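PDB 4Y25: poly-beta-1,6-N-acetyl-D-glucosamine export protein from Escherichia coli, which exports the biofilm adhesin poly-beta-1,6-N-acetyl-D-glucosamine across the outer membrane through its C-terminal beta-barrel domain, the part present here. Local coordinates for residues N146-T158 and E168-S180. Residues are numbered along the deposited sequence; the frame is centred on the assembly and turned at random.
Sequences NERRKYGVSWAFT and EVSLEGQERIWSS
Two neighbouring antiparallel strands of the 16-stranded outer-membrane barrel, joined as a beta hairpin, meet here, with Trp-155 across from Val-169 and Arg-149 across from Glu-175. Paired backbone bonds fasten Gly-152 to Glu-172, Ser-154 to Ser-170 and Ala-156 to Glu-168; Gly-152 N reaches Glu-172 O at 2.8 Å. Along the middle of the hairpin one face is apolar, probably toward lipid: Val-153 CG2 touches Leu-171 CD1 at 3.8 Å, and Trp-155 meets Val-169 through its CB, since chi1 of 60° puts CG between the backbone N and the carbonyl carbon and the indole leads away from Val-169; the side chain also touches Ala-139 of strand 134-144. The other face, probably toward the lumen, is mostly polar. There Gln-174 NE2 hydrogen-bonds and Arg-176 NE salt-bridges Asp-186 of strand 183-195, and Glu-168 OE1 hydrogen-bonds Tyr-192 OH. Back on the face of Tyr-151, near one end of the hairpin, Arg-149 and Glu-175 run alongside each other, both extended with CG anti to N. The carboxylate sits over one face of the guanidinium, offset toward its rim. Because OE1 lies well out of the guanidinium plane, the salt bridge from Arg-149 NH2 to Glu-175 OE1, 2.7 Å, rests on charge, with no N-H aimed at the oxygen.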
loop_
_atom_site.group_PDB
_atom_site.type_symbol
_atom_site.label_atom_id
_atom_site.label_comp_id
_atom_site.label_asym_id
_atom_site.label_seq_id
_atom_site.Cartn_x
_atom_site.Cartn_y
_atom_site.Cartn_z
ATOM N N ASN A 146 6.360 14.447 -18.638
ATOM C CA ASN A 146 5.830 14.266 -19.991
ATOM C C ASN A 146 4.373 13.834 -19.927
ATOM O O ASN A 146 3.611 14.317 -19.093
ATOM C CB ASN A 146 6.642 13.230 -20.779
ATOM C CG ASN A 146 8.082 13.651 -20.998
ATOM O OD1 ASN A 146 8.378 14.836 -21.138
ATOM N ND2 ASN A 146 8.986 12.677 -21.030
ATOM N N GLU A 147 3.984 12.938 -20.826
ATOM C CA GLU A 147 2.763 12.166 -20.643
ATOM C C GLU A 147 3.203 10.715 -20.489
ATOM O O GLU A 147 2.398 9.811 -20.277
ATOM C CB GLU A 147 1.785 12.338 -21.815
ATOM C CG GLU A 147 0.433 11.653 -21.593
ATOM C CD GLU A 147 -0.543 11.829 -22.742
ATOM O OE1 GLU A 147 -0.188 12.484 -23.743
ATOM O OE2 GLU A 147 -1.668 11.295 -22.645
ATOM N N ARG A 148 4.510 10.505 -20.591
ATOM C CA ARG A 148 5.077 9.168 -20.510
ATOM C C ARG A 148 6.149 9.139 -19.443
ATOM O O ARG A 148 7.149 8.433 -19.570
ATOM C CB ARG A 148 5.652 8.748 -21.858
ATOM C CG ARG A 148 4.612 8.696 -22.956
ATOM C CD ARG A 148 3.657 7.536 -22.735
ATOM N NE ARG A 148 2.687 7.405 -23.817
ATOM C CZ ARG A 148 1.471 7.941 -23.803
ATOM N NH1 ARG A 148 1.063 8.640 -22.753
ATOM N NH2 ARG A 148 0.657 7.768 -24.836
ATOM N N ARG A 149 5.938 9.923 -18.390
ATOM C CA ARG A 149 6.997 10.135 -17.407
ATOM C C ARG A 149 6.671 10.793 -16.095
ATOM O O ARG A 149 6.217 11.933 -16.032
ATOM C CB ARG A 149 8.104 10.957 -17.990
ATOM C CG ARG A 149 9.300 10.657 -17.201
ATOM C CD ARG A 149 10.452 10.885 -17.974
ATOM N NE ARG A 149 11.529 10.165 -17.363
ATOM C CZ ARG A 149 12.585 9.843 -18.062
ATOM N NH1 ARG A 149 12.605 10.240 -19.323
ATOM N NH2 ARG A 149 13.584 9.162 -17.519
ATOM N N LYS A 150 6.982 10.074 -15.028
ATOM C CA LYS A 150 6.349 10.329 -13.756
ATOM C C LYS A 150 7.269 9.999 -12.558
ATOM O O LYS A 150 7.865 8.924 -12.498
ATOM C CB LYS A 150 5.035 9.535 -13.754
ATOM C CG LYS A 150 4.122 9.912 -14.953
ATOM C CD LYS A 150 3.036 8.940 -15.328
ATOM C CE LYS A 150 1.697 9.629 -15.461
ATOM N NZ LYS A 150 1.754 10.577 -16.622
ATOM N N TYR A 151 7.437 10.953 -11.641
ATOM C CA TYR A 151 8.346 10.780 -10.495
ATOM C C TYR A 151 7.636 11.071 -9.181
ATOM O O TYR A 151 6.820 11.988 -9.097
ATOM C CB TYR A 151 9.591 11.674 -10.624
ATOM C CG TYR A 151 10.425 11.359 -11.841
ATOM C CD1 TYR A 151 11.317 10.292 -11.844
ATOM C CD2 TYR A 151 10.298 12.112 -12.998
ATOM C CE1 TYR A 151 12.068 9.995 -12.966
ATOM C CE2 TYR A 151 11.042 11.823 -14.122
ATOM C CZ TYR A 151 11.925 10.765 -14.100
ATOM O OH TYR A 151 12.667 10.480 -15.220
ATOM N N GLY A 152 7.942 10.282 -8.158
ATOM C CA GLY A 152 7.238 10.385 -6.894
ATOM C C GLY A 152 8.137 10.406 -5.676
ATOM O O GLY A 152 8.823 9.431 -5.376
ATOM N N VAL A 153 8.123 11.526 -4.965
ATOM C CA VAL A 153 8.876 11.641 -3.726
ATOM C C VAL A 153 7.940 11.474 -2.538
ATOM O O VAL A 153 6.862 12.063 -2.500
ATOM C CB VAL A 153 9.600 12.991 -3.617
ATOM C CG1 VAL A 153 10.723 12.897 -2.598
ATOM C CG2 VAL A 153 10.141 13.413 -4.975
ATOM N N SER A 154 8.356 10.666 -1.572
ATOM C CA SER A 154 7.530 10.390 -0.406
ATOM C C SER A 154 8.384 10.166 0.828
ATOM O O SER A 154 9.519 9.698 0.735
ATOM C CB SER A 154 6.642 9.172 -0.654
ATOM O OG SER A 154 5.977 8.782 0.533
ATOM N N TRP A 155 7.834 10.507 1.986
ATOM C CA TRP A 155 8.511 10.265 3.250
ATOM C C TRP A 155 7.504 10.198 4.386
ATOM O O TRP A 155 6.397 10.725 4.279
ATOM C CB TRP A 155 9.553 11.349 3.529
ATOM C CG TRP A 155 8.969 12.712 3.618
ATOM C CD1 TRP A 155 8.526 13.341 4.742
ATOM C CD2 TRP A 155 8.755 13.624 2.536
ATOM N NE1 TRP A 155 8.050 14.591 4.429
ATOM C CE2 TRP A 155 8.180 14.788 3.079
ATOM C CE3 TRP A 155 8.994 13.569 1.160
ATOM C CZ2 TRP A 155 7.841 15.889 2.296
ATOM C CZ3 TRP A 155 8.657 14.661 0.383
ATOM C CH2 TRP A 155 8.087 15.806 0.953
ATOM N N ALA A 156 7.895 9.545 5.474
ATOM C CA ALA A 156 7.008 9.364 6.612
ATOM C C ALA A 156 7.788 9.278 7.914
ATOM O O ALA A 156 8.848 8.657 7.979
ATOM C CB ALA A 156 6.159 8.120 6.426
ATOM N N PHE A 157 7.252 9.911 8.951
ATOM C CA PHE A 157 7.832 9.835 10.284
ATOM C C PHE A 157 6.860 9.089 11.197
ATOM O O PHE A 157 5.651 9.308 11.131
ATOM C CB PHE A 157 8.141 11.237 10.827
ATOM C CG PHE A 157 8.859 12.130 9.843
ATOM C CD1 PHE A 157 10.243 12.138 9.774
ATOM C CD2 PHE A 157 8.150 12.968 8.996
ATOM C CE1 PHE A 157 10.909 12.958 8.876
ATOM C CE2 PHE A 157 8.809 13.791 8.094
ATOM C CZ PHE A 157 10.190 13.785 8.035
ATOM N N THR A 158 7.381 8.195 12.033
ATOM C CA THR A 158 6.526 7.376 12.892
ATOM C C THR A 158 7.051 7.288 14.320
ATOM O O THR A 158 8.197 6.905 14.543
ATOM C CB THR A 158 6.376 5.941 12.343
ATOM O OG1 THR A 158 6.071 5.981 10.943
ATOM C CG2 THR A 158 5.272 5.202 13.081
ATOM N N GLU A 168 10.962 7.142 7.419
ATOM C CA GLU A 168 11.072 6.470 6.132
ATOM C C GLU A 168 11.034 7.481 4.993
ATOM O O GLU A 168 10.348 8.497 5.081
ATOM C CB GLU A 168 9.953 5.443 5.961
ATOM C CG GLU A 168 9.968 4.330 6.992
ATOM C CD GLU A 168 8.804 3.373 6.828
ATOM O OE1 GLU A 168 8.837 2.547 5.892
ATOM O OE2 GLU A 168 7.858 3.441 7.636
ATOM N N VAL A 169 11.790 7.209 3.933
ATOM C CA VAL A 169 11.763 8.034 2.729
ATOM C C VAL A 169 11.774 7.136 1.496
ATOM O O VAL A 169 12.516 6.154 1.443
ATOM C CB VAL A 169 12.963 9.008 2.654
ATOM C CG1 VAL A 169 12.869 9.874 1.406
ATOM C CG2 VAL A 169 13.036 9.882 3.893
ATOM N N SER A 170 10.950 7.467 0.508
ATOM C CA SER A 170 10.919 6.704 -0.732
ATOM C C SER A 170 10.945 7.630 -1.940
ATOM O O SER A 170 10.468 8.762 -1.881
ATOM C CB SER A 170 9.682 5.806 -0.788
ATOM O OG SER A 170 8.494 6.575 -0.780
ATOM N N LEU A 171 11.517 7.142 -3.034
ATOM C CA LEU A 171 11.544 7.891 -4.282
ATOM C C LEU A 171 11.300 6.951 -5.452
ATOM O O LEU A 171 12.115 6.075 -5.737
ATOM C CB LEU A 171 12.875 8.624 -4.450
ATOM C CG LEU A 171 13.088 9.317 -5.797
ATOM C CD1 LEU A 171 11.965 10.305 -6.086
ATOM C CD2 LEU A 171 14.439 10.013 -5.830
ATOM N N GLU A 172 10.169 7.133 -6.121
ATOM C CA GLU A 172 9.792 6.259 -7.222
ATOM C C GLU A 172 9.796 6.993 -8.556
ATOM O O GLU A 172 9.743 8.222 -8.609
ATOM C CB GLU A 172 8.413 5.646 -6.969
ATOM C CG GLU A 172 8.372 4.671 -5.806
ATOM C CD GLU A 172 7.096 3.850 -5.777
ATOM O OE1 GLU A 172 6.431 3.744 -6.829
ATOM O OE2 GLU A 172 6.762 3.309 -4.702
ATOM N N GLY A 173 9.867 6.220 -9.633
ATOM C CA GLY A 173 9.765 6.749 -10.978
ATOM C C GLY A 173 8.900 5.835 -11.826
ATOM O O GLY A 173 8.788 4.641 -11.550
ATOM N N GLN A 174 8.277 6.398 -12.853
ATOM C CA GLN A 174 7.469 5.612 -13.773
ATOM C C GLN A 174 7.699 6.094 -15.196
ATOM O O GLN A 174 7.142 7.108 -15.618
ATOM C CB GLN A 174 5.984 5.694 -13.405
ATOM C CG GLN A 174 5.080 4.828 -14.275
ATOM C CD GLN A 174 3.698 4.636 -13.676
ATOM O OE1 GLN A 174 3.380 5.195 -12.628
ATOM N NE2 GLN A 174 2.873 3.832 -14.339
ATOM N N GLU A 175 8.533 5.367 -15.931
ATOM C CA GLU A 175 8.840 5.724 -17.308
ATOM C C GLU A 175 8.245 4.718 -18.287
ATOM O O GLU A 175 8.498 3.517 -18.189
ATOM C CB GLU A 175 10.350 5.825 -17.507
ATOM C CG GLU A 175 10.766 6.139 -18.930
ATOM C CD GLU A 175 12.246 6.414 -19.040
ATOM O OE1 GLU A 175 12.895 6.542 -17.982
ATOM O OE2 GLU A 175 12.760 6.496 -20.176
ATOM N N ARG A 176 7.457 5.227 -19.229
ATOM C CA ARG A 176 6.795 4.394 -20.227
ATOM C C ARG A 176 7.758 4.051 -21.360
ATOM O O ARG A 176 8.200 4.927 -22.101
ATOM C CB ARG A 176 5.552 5.107 -20.767
ATOM C CG ARG A 176 4.779 4.343 -21.832
ATOM C CD ARG A 176 4.086 3.113 -21.269
ATOM N NE ARG A 176 3.230 3.417 -20.123
ATOM C CZ ARG A 176 1.929 3.683 -20.201
ATOM N NH1 ARG A 176 1.316 3.698 -21.380
ATOM N NH2 ARG A 176 1.239 3.938 -19.096
ATOM N N ILE A 177 8.080 2.766 -21.484
ATOM C CA ILE A 177 9.075 2.301 -22.447
ATOM C C ILE A 177 8.428 1.938 -23.776
ATOM O O ILE A 177 9.016 2.126 -24.843
ATOM C CB ILE A 177 9.846 1.073 -21.898
ATOM C CG1 ILE A 177 10.479 1.410 -20.550
ATOM C CG2 ILE A 177 10.905 0.593 -22.883
ATOM C CD1 ILE A 177 11.318 2.670 -20.575
ATOM N N TRP A 178 7.207 1.429 -23.702
ATOM C CA TRP A 178 6.513 0.923 -24.877
ATOM C C TRP A 178 5.011 0.937 -24.641
ATOM O O TRP A 178 4.534 0.379 -23.656
ATOM C CB TRP A 178 6.995 -0.491 -25.198
ATOM C CG TRP A 178 6.268 -1.157 -26.318
ATOM C CD1 TRP A 178 5.093 -1.850 -26.238
ATOM C CD2 TRP A 178 6.682 -1.221 -27.687
ATOM N NE1 TRP A 178 4.744 -2.331 -27.477
ATOM C CE2 TRP A 178 5.701 -1.959 -28.384
ATOM C CE3 TRP A 178 7.778 -0.720 -28.394
ATOM C CZ2 TRP A 178 5.786 -2.207 -29.752
ATOM C CZ3 TRP A 178 7.862 -0.967 -29.751
ATOM C CH2 TRP A 178 6.872 -1.705 -30.416
ATOM N N SER A 179 4.267 1.581 -25.538
ATOM C CA SER A 179 2.816 1.664 -25.398
ATOM C C SER A 179 2.099 1.190 -26.660
ATOM O O SER A 179 1.980 1.925 -27.639
ATOM C CB SER A 179 2.393 3.092 -25.056
ATOM O OG SER A 179 1.046 3.128 -24.619
ATOM N N SER A 180 1.620 -0.048 -26.620
ATOM C CA SER A 180 0.946 -0.664 -27.754
ATOM C C SER A 180 -0.549 -0.782 -27.484
ATOM O O SER A 180 -0.979 -0.687 -26.334
ATOM C CB SER A 180 1.545 -2.046 -28.037
ATOM O OG SER A 180 1.292 -2.465 -29.364
#